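Aspartate aminotransferase (Giardia lamblia, PDB 3MEB) probably catalyses the pyridoxal-phosphate-dependent transfer of an amino group from L-aspartate to 2-oxoglutarate, yielding oxaloacetate and L-glutamate. Local coordinates at residues G118-T129 with R285-G295; F99-F108 with V271-F279. All coordinates share one frame; numbering follows the deposited sequence.

In the fold
Both contacts are built on the large mixed sheet of the aminotransferase fold, and their centres lie about 9 Å apart. Contact 1 pairs strand 120-125, outermost within this chain, with strand 287-292. Contact 2 lays helix 97-108 against strand 269-274, the next strand across the sheet, and the loop beyond it. Along the chain the segments alternate: helix 97-108 comes first, then 118-129, 271-279 and 285-295, so the two contacts interlock. They touch directly, with Gln104 of the helix probably hydrogen-bonded to Ser122. Ser127, Gly128, Thr129 and Arg285 of contact 1 meet Ser274 and Ser276 of contact 2 at one sulfate, while helix 97-108 covers the sheet behind this cofactor site.

Contact 1: residues G118-T129 with R285-G295; sequences GRIASCQSLSGT and RIGCLHVVHAG. With SO4 (sulfate ion), chain E.
Strands 120-125 and 287-292 pair antiparallel at one side of the seven-stranded sheet of this fold-type I, pyridoxal-phosphate-dependent enzyme, and the pair runs out into the cofactor site. Ala121 with Val291, Cys123 with Leu289 and Ser125 with Gly287 are the hydrogen-bonded pairs; Ala121 N to Val291 O measures 2.8 Å. The pairing weakens toward the site, where Ser125 N approaches Gly287 O from 52° above the carbonyl plane and the return bond is weak. Here the chains crowd together, Gly287 CA lying 3.6 Å from Ser127 CA, a closeness that a residue with no side chain permits.

Ala121, Cys123, Leu289 and Val291 face helices 127-142 and 300-319, while Ile120, Val292 and Gln124 meet helix 97-108. On that second face Ser122 OG and His290 ND1 share a hydrogen bond of 2.9 Å at the edge of the imidazole. Gln104 also bonds Ser122 OG and Gln273 bonds His290 NE2, which should fix the ring's rotation.

Just past the strand ends, Arg285, Gly128 and Thr129 grip a sulfate, probably standing in for the cofactor phosphate. The arginine chain bends at chi2 and chi3, and its guanidinium meets the anion edge-on: NH1 to O3 and NH2 to O4 are both 2.8 Å. Thr129 N adds a bond to O4, and Ser274, Ser276 and Tyr90 of the second subunit complete the site.

At the far end Arg119 CA sits over the face of the His293 ring, 4.0 Å from its centroid, in a CH-pi contact. Arg119 NH2 bonds Val263 O and NH1 pairs with Glu117. The side chain crosses to 293-295, CG 3.4 Å from Gly295 CA, and a bend at chi3 (60°) brings NE to His293 O at 2.9 Å, nearly straight at 163° and in the carbonyl plane.

Contact 2: residues F99-F108 with V271-F279; sequences FLEAAQFLMF and VAQSFSKNF. With EDO (1,2-ethanediol), chain H; EDO (1,2-ethanediol), chain I; SO4 (sulfate ion), chain E; SO4 (sulfate ion), chain C.
Gln273 of strand 269-274 reaches out to Ala103 and Met107 on helix 97-108. Its CG stands anti to the backbone N (chi1 175°) and the chain stays extended beyond, which carries the amide to the helix backbone. CB and CG meet the methyl of Met107, which comes from the opposite direction, CE 3.8 Å from CG. CD is close to both Ala103 O and Met107 CE. At the tip, OE1 touches Ala103 CB at 3.4 Å and takes its hydrogen bond from His290, while NE2 lies against Leu106 CB and gives a weak bond of 3.3 Å to Ala103 O. The amide thus spans helix and sheet.

Met107, bent at chi2 and chi3, also sets CE 3.7 Å from Val271 CG1. On the other flank Phe275 meets Phe99 rim to rim, planes at 90° and centroids 5.9 Å apart. Ala103 CB lies at the edge of the Phe275 ring. Leu106 CD1 touches both Phe275 and, at 3.7 Å from CE1, the edge of Phe279.

Ser274, Ser276 and Lys277 belong to the cofactor pocket and make no contact with the helix segment. Helix 99-108 runs across strand 271-274 at 106° and also touches strands 120-125 and 287-292, with helix 327-337 packed against Phe99, Ala102 and Phe279.

Contact 1: residues G118-T129 with R285-G295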
loop_
_atom_site.group_PDB
_atom_site.type_symbol
_atom_site.label_atom_id
_atom_site.label_comp_id
_atom_site.label_asym_id
_atom_site.label_seq_id
_atom_site.Cartn_x
_atom_site.Cartn_y
_atom_site.Cartn_z
ATOM N N GLY A 118 22.240 5.758 17.030
ATOM C CA GLY A 118 21.983 6.037 15.614
ATOM C C GLY A 118 21.820 4.792 14.763
ATOM O O GLY A 118 22.009 4.844 13.555
ATOM N N ARG A 119 21.435 3.685 15.401
ATOM C CA ARG A 119 21.451 2.353 14.764
ATOM C C ARG A 119 20.138 1.972 14.090
ATOM O O ARG A 119 20.115 1.007 13.342
ATOM C CB ARG A 119 21.810 1.297 15.797
ATOM C CG ARG A 119 23.268 1.337 16.212
ATOM C CD ARG A 119 23.449 0.641 17.517
ATOM N NE ARG A 119 23.040 -0.751 17.449
ATOM C CZ ARG A 119 22.967 -1.560 18.486
ATOM N NH1 ARG A 119 23.288 -1.136 19.703
ATOM N NH2 ARG A 119 22.587 -2.803 18.298
ATOM N N ILE A 120 19.064 2.742 14.331
ATOM C CA ILE A 120 17.739 2.385 13.835
ATOM C C ILE A 120 17.311 3.137 12.581
ATOM O O ILE A 120 17.214 4.386 12.585
ATOM C CB ILE A 120 16.629 2.593 14.878
ATOM C CG1 ILE A 120 16.934 1.887 16.199
ATOM C CG2 ILE A 120 15.290 2.045 14.342
ATOM C CD1 ILE A 120 15.913 2.306 17.377
ATOM N N ALA A 121 17.032 2.376 11.522
ATOM C CA ALA A 121 16.525 2.904 10.278
ATOM C C ALA A 121 15.046 2.533 10.179
ATOM O O ALA A 121 14.738 1.354 10.126
ATOM C CB ALA A 121 17.295 2.320 9.129
ATOM N N SER A 122 14.141 3.525 10.201
ATOM C CA SER A 122 12.713 3.256 10.291
ATOM C C SER A 122 12.018 3.825 9.098
ATOM O O SER A 122 12.317 4.948 8.671
ATOM C CB SER A 122 12.104 3.819 11.574
ATOM O OG SER A 122 12.802 3.379 12.744
ATOM N N CYS A 123 11.098 3.054 8.538
ATOM C CA CYS A 123 10.294 3.531 7.408
ATOM C C CYS A 123 8.886 2.970 7.531
ATOM O O CYS A 123 8.710 1.751 7.633
ATOM C CB CYS A 123 10.927 3.086 6.076
ATOM S SG CYS A 123 10.117 3.564 4.553
ATOM N N GLN A 124 7.902 3.862 7.525
ATOM C CA GLN A 124 6.522 3.456 7.476
ATOM C C GLN A 124 6.275 2.540 6.310
ATOM O O GLN A 124 6.839 2.726 5.215
ATOM C CB GLN A 124 5.586 4.665 7.328
ATOM C CG GLN A 124 4.126 4.311 7.471
ATOM C CD GLN A 124 3.241 5.538 7.530
ATOM O OE1 GLN A 124 3.686 6.601 7.967
ATOM N NE2 GLN A 124 2.027 5.425 7.013
ATOM N N SER A 125 5.440 1.547 6.545
ATOM C CA SER A 125 5.014 0.686 5.460
ATOM C C SER A 125 3.575 0.276 5.623
ATOM O O SER A 125 2.920 0.721 6.543
ATOM C CB SER A 125 5.943 -0.517 5.300
ATOM O OG SER A 125 5.656 -1.170 4.096
ATOM N N LEU A 126 3.063 -0.524 4.686
ATOM C CA LEU A 126 1.660 -0.885 4.682
ATOM C C LEU A 126 1.396 -2.072 5.624
ATOM O O LEU A 126 1.277 -3.231 5.200
ATOM C CB LEU A 126 1.210 -1.206 3.265
ATOM C CG LEU A 126 1.062 0.031 2.395
ATOM C CD1 LEU A 126 0.970 -0.475 0.994
ATOM C CD2 LEU A 126 -0.160 0.890 2.729
ATOM N N SER A 127 1.328 -1.742 6.909
ATOM C CA SER A 127 1.170 -2.700 7.994
ATOM C C SER A 127 2.207 -3.812 7.938
ATOM O O SER A 127 3.277 -3.667 7.317
ATOM C CB SER A 127 -0.276 -3.241 7.995
ATOM O OG SER A 127 -0.630 -3.778 9.256
ATOM N N GLY A 128 1.885 -4.932 8.568
ATOM C CA GLY A 128 2.804 -6.045 8.632
ATOM C C GLY A 128 3.223 -6.571 7.278
ATOM O O GLY A 128 4.406 -6.837 7.036
ATOM N N THR A 129 2.226 -6.820 6.440
ATOM C CA THR A 129 2.465 -7.437 5.142
ATOM C C THR A 129 3.374 -6.569 4.302
ATOM O O THR A 129 4.309 -7.088 3.666
ATOM C CB THR A 129 1.140 -7.796 4.390
ATOM O OG1 THR A 129 0.346 -8.683 5.206
ATOM C CG2 THR A 129 1.442 -8.486 3.045
ATOM N N ARG A 285 -4.252 -0.146 7.315
ATOM C CA ARG A 285 -2.974 -0.609 6.740
ATOM C C ARG A 285 -1.743 0.186 7.232
ATOM O O ARG A 285 -1.021 0.847 6.450
ATOM C CB ARG A 285 -3.028 -0.595 5.203
ATOM C CG ARG A 285 -4.293 -1.171 4.580
ATOM C CD ARG A 285 -4.668 -2.580 5.070
ATOM N NE ARG A 285 -3.623 -3.550 4.815
ATOM C CZ ARG A 285 -3.129 -4.381 5.730
ATOM N NH1 ARG A 285 -3.591 -4.353 6.970
ATOM N NH2 ARG A 285 -2.173 -5.250 5.408
ATOM N N ILE A 286 -1.506 0.099 8.525
ATOM C CA ILE A 286 -0.512 0.926 9.186
ATOM C C ILE A 286 0.463 0.054 9.948
ATOM O O ILE A 286 0.079 -0.794 10.774
ATOM C CB ILE A 286 -1.117 2.056 10.081
ATOM C CG1 ILE A 286 0.002 2.941 10.653
ATOM C CG2 ILE A 286 -2.020 1.512 11.261
ATOM C CD1 ILE A 286 0.878 3.672 9.597
ATOM N N GLY A 287 1.740 0.233 9.606
ATOM C CA GLY A 287 2.834 -0.473 10.242
ATOM C C GLY A 287 4.141 0.237 9.966
ATOM O O GLY A 287 4.156 1.313 9.373
ATOM N N CYS A 288 5.245 -0.371 10.409
ATOM C CA CYS A 288 6.572 0.216 10.246
ATOM C C CYS A 288 7.611 -0.878 10.090
ATOM O O CYS A 288 7.527 -1.924 10.778
ATOM C CB CYS A 288 6.924 1.060 11.458
ATOM S SG CYS A 288 8.287 2.237 11.220
ATOM N N LEU A 289 8.575 -0.607 9.215
ATOM C CA LEU A 289 9.754 -1.460 8.993
ATOM C C LEU A 289 10.962 -0.816 9.677
ATOM O O LEU A 289 11.201 0.408 9.510
ATOM C CB LEU A 289 10.034 -1.621 7.521
ATOM C CG LEU A 289 11.197 -2.522 7.106
ATOM C CD1 LEU A 289 11.076 -3.942 7.741
ATOM C CD2 LEU A 289 11.229 -2.586 5.582
ATOM N N HIS A 290 11.693 -1.609 10.449
ATOM C CA HIS A 290 12.950 -1.148 11.072
ATOM C C HIS A 290 14.117 -2.064 10.684
ATOM O O HIS A 290 13.938 -3.274 10.625
ATOM C CB HIS A 290 12.866 -1.170 12.563
ATOM C CG HIS A 290 11.637 -0.529 13.141
ATOM N ND1 HIS A 290 11.524 0.830 13.340
ATOM C CD2 HIS A 290 10.505 -1.080 13.644
ATOM C CE1 HIS A 290 10.361 1.098 13.908
ATOM N NE2 HIS A 290 9.722 -0.046 14.121
ATOM N N VAL A 291 15.272 -1.457 10.423
ATOM C CA VAL A 291 16.533 -2.164 10.293
ATOM C C VAL A 291 17.387 -1.568 11.409
ATOM O O VAL A 291 17.537 -0.339 11.533
ATOM C CB VAL A 291 17.247 -1.969 8.928
ATOM C CG1 VAL A 291 18.462 -2.846 8.860
ATOM C CG2 VAL A 291 16.320 -2.271 7.730
ATOM N N VAL A 292 17.871 -2.424 12.293
ATOM C CA VAL A 292 18.808 -1.976 13.353
ATOM C C VAL A 292 20.215 -2.573 13.130
ATOM O O VAL A 292 20.437 -3.774 13.374
ATOM C CB VAL A 292 18.324 -2.386 14.727
ATOM C CG1 VAL A 292 19.179 -1.691 15.807
ATOM C CG2 VAL A 292 16.827 -2.076 14.905
ATOM N N HIS A 293 21.160 -1.752 12.654
ATOM C CA HIS A 293 22.528 -2.238 12.401
ATOM C C HIS A 293 23.331 -2.217 13.704
ATOM O O HIS A 293 22.862 -1.688 14.735
ATOM C CB HIS A 293 23.219 -1.453 11.265
ATOM C CG HIS A 293 23.473 -0.014 11.560
ATOM N ND1 HIS A 293 24.613 0.426 12.211
ATOM C CD2 HIS A 293 22.742 1.097 11.281
ATOM C CE1 HIS A 293 24.567 1.747 12.312
ATOM N NE2 HIS A 293 23.450 2.182 11.742
ATOM N N ALA A 294 24.487 -2.860 13.679
ATOM C CA ALA A 294 25.291 -3.065 14.874
ATOM C C ALA A 294 25.920 -1.788 15.464
ATOM O O ALA A 294 26.449 -1.819 16.581
ATOM C CB ALA A 294 26.392 -4.106 14.584
ATOM N N GLY A 295 25.883 -0.684 14.728
ATOM C CA GLY A 295 26.434 0.589 15.190
ATOM C C GLY A 295 27.950 0.595 15.344
ATOM O O GLY A 295 28.477 1.171 16.266
HETATM S S SO4 E . -1.234 -7.068 8.441
HETATM O O1 SO4 E . -0.198 -6.808 9.414
HETATM O O2 SO4 E . -1.643 -8.441 8.625
HETATM O O3 SO4 E . -2.405 -6.231 8.696
HETATM O O4 SO4 E . -0.716 -6.929 7.095
HETATM O O HOH W 1 21.651 -4.416 16.060
HETATM O O HOH W 2 0.822 2.785 5.935
HETATM O O HOH W 3 -3.322 -1.852 9.896
#

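Contact 2: residues F99-F108 with V271-F279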
loop_
_atom_site.group_PDB
_atom_site.type_symbol
_atom_site.label_atom_id
_atom_site.label_comp_id
_atom_site.label_asym_id
_atom_site.label_seq_id
_atom_site.Cartn_x
_atom_site.Cartn_y
_atom_site.Cartn_z
ATOM N N PHE A 99 5.098 9.656 13.966
ATOM C CA PHE A 99 4.717 8.259 13.816
ATOM C C PHE A 99 5.953 7.358 13.954
ATOM O O PHE A 99 5.958 6.387 14.725
ATOM C CB PHE A 99 3.986 7.982 12.487
ATOM C CG PHE A 99 3.870 6.519 12.176
ATOM C CD1 PHE A 99 2.896 5.748 12.795
ATOM C CD2 PHE A 99 4.766 5.899 11.317
ATOM C CE1 PHE A 99 2.822 4.405 12.578
ATOM C CE2 PHE A 99 4.680 4.565 11.059
ATOM C CZ PHE A 99 3.720 3.795 11.680
ATOM N N LEU A 100 7.018 7.707 13.249
ATOM C CA LEU A 100 8.249 6.891 13.302
ATOM C C LEU A 100 8.767 6.852 14.751
ATOM O O LEU A 100 9.132 5.791 15.286
ATOM C CB LEU A 100 9.299 7.469 12.352
ATOM C CG LEU A 100 8.941 7.371 10.870
ATOM C CD1 LEU A 100 9.970 8.110 10.021
ATOM C CD2 LEU A 100 8.834 5.947 10.452
ATOM N N GLU A 101 8.756 8.005 15.407
ATOM C CA GLU A 101 9.136 8.046 16.811
ATOM C C GLU A 101 8.197 7.173 17.646
ATOM O O GLU A 101 8.667 6.446 18.509
ATOM C CB GLU A 101 9.131 9.464 17.372
ATOM C CG GLU A 101 9.586 9.484 18.830
ATOM C CD GLU A 101 9.559 10.852 19.487
ATOM O OE1 GLU A 101 9.274 11.890 18.806
ATOM O OE2 GLU A 101 9.822 10.835 20.710
ATOM N N ALA A 102 6.883 7.257 17.397
ATOM C CA ALA A 102 5.905 6.442 18.130
ATOM C C ALA A 102 6.254 4.948 17.917
ATOM O O ALA A 102 6.328 4.164 18.873
ATOM C CB ALA A 102 4.444 6.744 17.612
ATOM N N ALA A 103 6.503 4.580 16.668
ATOM C CA ALA A 103 6.774 3.164 16.327
ATOM C C ALA A 103 8.046 2.645 16.980
ATOM O O ALA A 103 8.056 1.578 17.559
ATOM C CB ALA A 103 6.785 2.959 14.811
ATOM N N GLN A 104 9.114 3.414 16.917
ATOM C CA GLN A 104 10.338 3.058 17.635
ATOM C C GLN A 104 10.150 2.943 19.142
ATOM O O GLN A 104 10.634 1.998 19.747
ATOM C CB GLN A 104 11.414 4.079 17.389
ATOM C CG GLN A 104 11.936 4.083 15.965
ATOM C CD GLN A 104 12.915 5.201 15.725
ATOM O OE1 GLN A 104 13.046 6.087 16.550
ATOM N NE2 GLN A 104 13.610 5.166 14.589
ATOM N N PHE A 105 9.472 3.919 19.743
ATOM C CA PHE A 105 9.153 3.849 21.166
ATOM C C PHE A 105 8.501 2.537 21.536
ATOM O O PHE A 105 8.908 1.920 22.502
ATOM C CB PHE A 105 8.311 5.074 21.607
ATOM C CG PHE A 105 7.612 4.907 22.904
ATOM C CD1 PHE A 105 8.243 5.226 24.083
ATOM C CD2 PHE A 105 6.330 4.436 22.953
ATOM C CE1 PHE A 105 7.600 5.071 25.316
ATOM C CE2 PHE A 105 5.671 4.291 24.184
ATOM C CZ PHE A 105 6.313 4.596 25.348
ATOM N N LEU A 106 7.485 2.103 20.799
ATOM C CA LEU A 106 6.726 0.931 21.175
ATOM C C LEU A 106 7.561 -0.327 21.053
ATOM O O LEU A 106 7.514 -1.184 21.917
ATOM C CB LEU A 106 5.465 0.784 20.302
ATOM C CG LEU A 106 4.301 1.754 20.589
ATOM C CD1 LEU A 106 3.230 1.574 19.561
ATOM C CD2 LEU A 106 3.750 1.506 21.981
ATOM N N MET A 107 8.372 -0.411 20.002
ATOM C CA MET A 107 9.114 -1.632 19.726
ATOM C C MET A 107 10.358 -1.727 20.589
ATOM O O MET A 107 10.608 -2.775 21.195
ATOM C CB MET A 107 9.547 -1.680 18.275
ATOM C CG MET A 107 10.351 -2.902 17.926
ATOM S SD MET A 107 9.428 -4.403 18.199
ATOM C CE MET A 107 7.904 -4.212 17.349
ATOM N N PHE A 108 11.131 -0.637 20.630
ATOM C CA PHE A 108 12.464 -0.649 21.268
ATOM C C PHE A 108 12.538 -0.010 22.647
ATOM O O PHE A 108 13.567 -0.134 23.373
ATOM C CB PHE A 108 13.448 0.016 20.310
ATOM C CG PHE A 108 13.472 -0.603 18.953
ATOM C CD1 PHE A 108 14.029 -1.842 18.742
ATOM C CD2 PHE A 108 12.932 0.064 17.862
ATOM C CE1 PHE A 108 14.067 -2.431 17.477
ATOM C CE2 PHE A 108 12.940 -0.532 16.572
ATOM C CZ PHE A 108 13.528 -1.793 16.401
ATOM N N VAL A 271 12.714 -5.582 11.838
ATOM C CA VAL A 271 11.412 -5.772 12.493
ATOM C C VAL A 271 10.334 -5.252 11.540
ATOM O O VAL A 271 10.369 -4.067 11.116
ATOM C CB VAL A 271 11.302 -5.022 13.823
ATOM C CG1 VAL A 271 9.966 -5.241 14.474
ATOM C CG2 VAL A 271 12.472 -5.425 14.820
ATOM N N ALA A 272 9.387 -6.129 11.209
ATOM C CA ALA A 272 8.181 -5.757 10.482
ATOM C C ALA A 272 7.083 -5.618 11.529
ATOM O O ALA A 272 6.665 -6.611 12.150
ATOM C CB ALA A 272 7.824 -6.797 9.486
ATOM N N GLN A 273 6.669 -4.396 11.776
ATOM C CA GLN A 273 5.831 -4.062 12.948
ATOM C C GLN A 273 4.425 -3.673 12.513
ATOM O O GLN A 273 4.264 -2.668 11.819
ATOM C CB GLN A 273 6.510 -2.937 13.723
ATOM C CG GLN A 273 5.681 -2.381 14.923
ATOM C CD GLN A 273 6.325 -1.165 15.565
ATOM O OE1 GLN A 273 7.056 -0.414 14.910
ATOM N NE2 GLN A 273 6.025 -0.940 16.829
ATOM N N SER A 274 3.426 -4.472 12.867
ATOM C CA SER A 274 2.007 -4.221 12.497
ATOM C C SER A 274 1.220 -3.606 13.646
ATOM O O SER A 274 1.396 -4.006 14.808
ATOM C CB SER A 274 1.343 -5.547 12.084
ATOM O OG SER A 274 -0.093 -5.496 12.129
ATOM N N PHE A 275 0.387 -2.624 13.325
ATOM C CA PHE A 275 -0.588 -2.061 14.271
ATOM C C PHE A 275 -2.039 -2.489 13.931
ATOM O O PHE A 275 -3.013 -1.941 14.450
ATOM C CB PHE A 275 -0.446 -0.538 14.313
ATOM C CG PHE A 275 0.951 -0.057 14.689
ATOM C CD1 PHE A 275 1.555 -0.516 15.842
ATOM C CD2 PHE A 275 1.664 0.829 13.870
ATOM C CE1 PHE A 275 2.871 -0.088 16.205
ATOM C CE2 PHE A 275 2.964 1.255 14.204
ATOM C CZ PHE A 275 3.559 0.801 15.394
ATOM N N SER A 276 -2.182 -3.550 13.146
ATOM C CA SER A 276 -3.516 -4.071 12.807
ATOM C C SER A 276 -4.264 -4.634 14.024
ATOM O O SER A 276 -5.492 -4.431 14.172
ATOM C CB SER A 276 -3.419 -5.184 11.774
ATOM O OG SER A 276 -3.090 -4.670 10.500
ATOM N N LYS A 277 -3.551 -5.357 14.874
ATOM C CA LYS A 277 -4.213 -6.078 15.945
ATOM C C LYS A 277 -4.160 -5.314 17.260
ATOM O O LYS A 277 -5.180 -5.142 17.912
ATOM C CB LYS A 277 -3.618 -7.469 16.105
ATOM C CG LYS A 277 -3.938 -8.399 14.921
ATOM C CD LYS A 277 -2.782 -8.546 14.025
ATOM C CE LYS A 277 -2.935 -9.799 13.160
ATOM N NZ LYS A 277 -4.157 -9.847 12.306
ATOM N N ASN A 278 -2.973 -4.860 17.665
ATOM C CA ASN A 278 -2.887 -4.150 18.926
ATOM C C ASN A 278 -3.638 -2.802 18.943
ATOM O O ASN A 278 -4.305 -2.509 19.941
ATOM C CB ASN A 278 -1.447 -4.033 19.466
ATOM C CG ASN A 278 -0.461 -3.468 18.476
ATOM O OD1 ASN A 278 -0.811 -2.776 17.522
ATOM N ND2 ASN A 278 0.833 -3.802 18.694
ATOM N N PHE A 279 -3.589 -2.018 17.862
ATOM C CA PHE A 279 -4.419 -0.811 17.806
ATOM C C PHE A 279 -5.789 -1.061 17.206
ATOM O O PHE A 279 -6.593 -0.142 17.163
ATOM C CB PHE A 279 -3.756 0.326 17.022
ATOM C CG PHE A 279 -2.621 1.000 17.749
ATOM C CD1 PHE A 279 -1.339 0.446 17.737
ATOM C CD2 PHE A 279 -2.817 2.187 18.418
ATOM C CE1 PHE A 279 -0.288 1.081 18.394
ATOM C CE2 PHE A 279 -1.778 2.830 19.079
ATOM C CZ PHE A 279 -0.514 2.301 19.057
HETATM C C1 EDO H . 7.070 8.524 22.321
HETATM O O1 EDO H . 8.416 9.025 22.258
HETATM C C2 EDO H . 6.577 8.600 23.747
HETATM O O2 EDO H . 7.500 9.422 24.460
HETATM C C1 EDO I . 18.011 -1.449 21.872
HETATM O O1 EDO I . 18.491 -0.343 22.587
HETATM C C2 EDO I . 16.519 -1.384 21.644
HETATM O O2 EDO I . 15.768 -1.767 22.811
HETATM S S SO4 E . -1.234 -7.068 8.441
HETATM O O1 SO4 E . -0.198 -6.808 9.414
HETATM O O2 SO4 E . -1.643 -8.441 8.625
HETATM O O3 SO4 E . -2.405 -6.231 8.696
HETATM O O4 SO4 E . -0.716 -6.929 7.095
HETATM S S SO4 C . -4.372 -13.796 10.398
HETATM O O1 SO4 C . -3.329 -14.838 10.526
HETATM O O2 SO4 C . -5.719 -14.344 10.474
HETATM O O3 SO4 C . -4.146 -12.812 11.431
HETATM O O4 SO4 C . -4.159 -13.179 9.108
#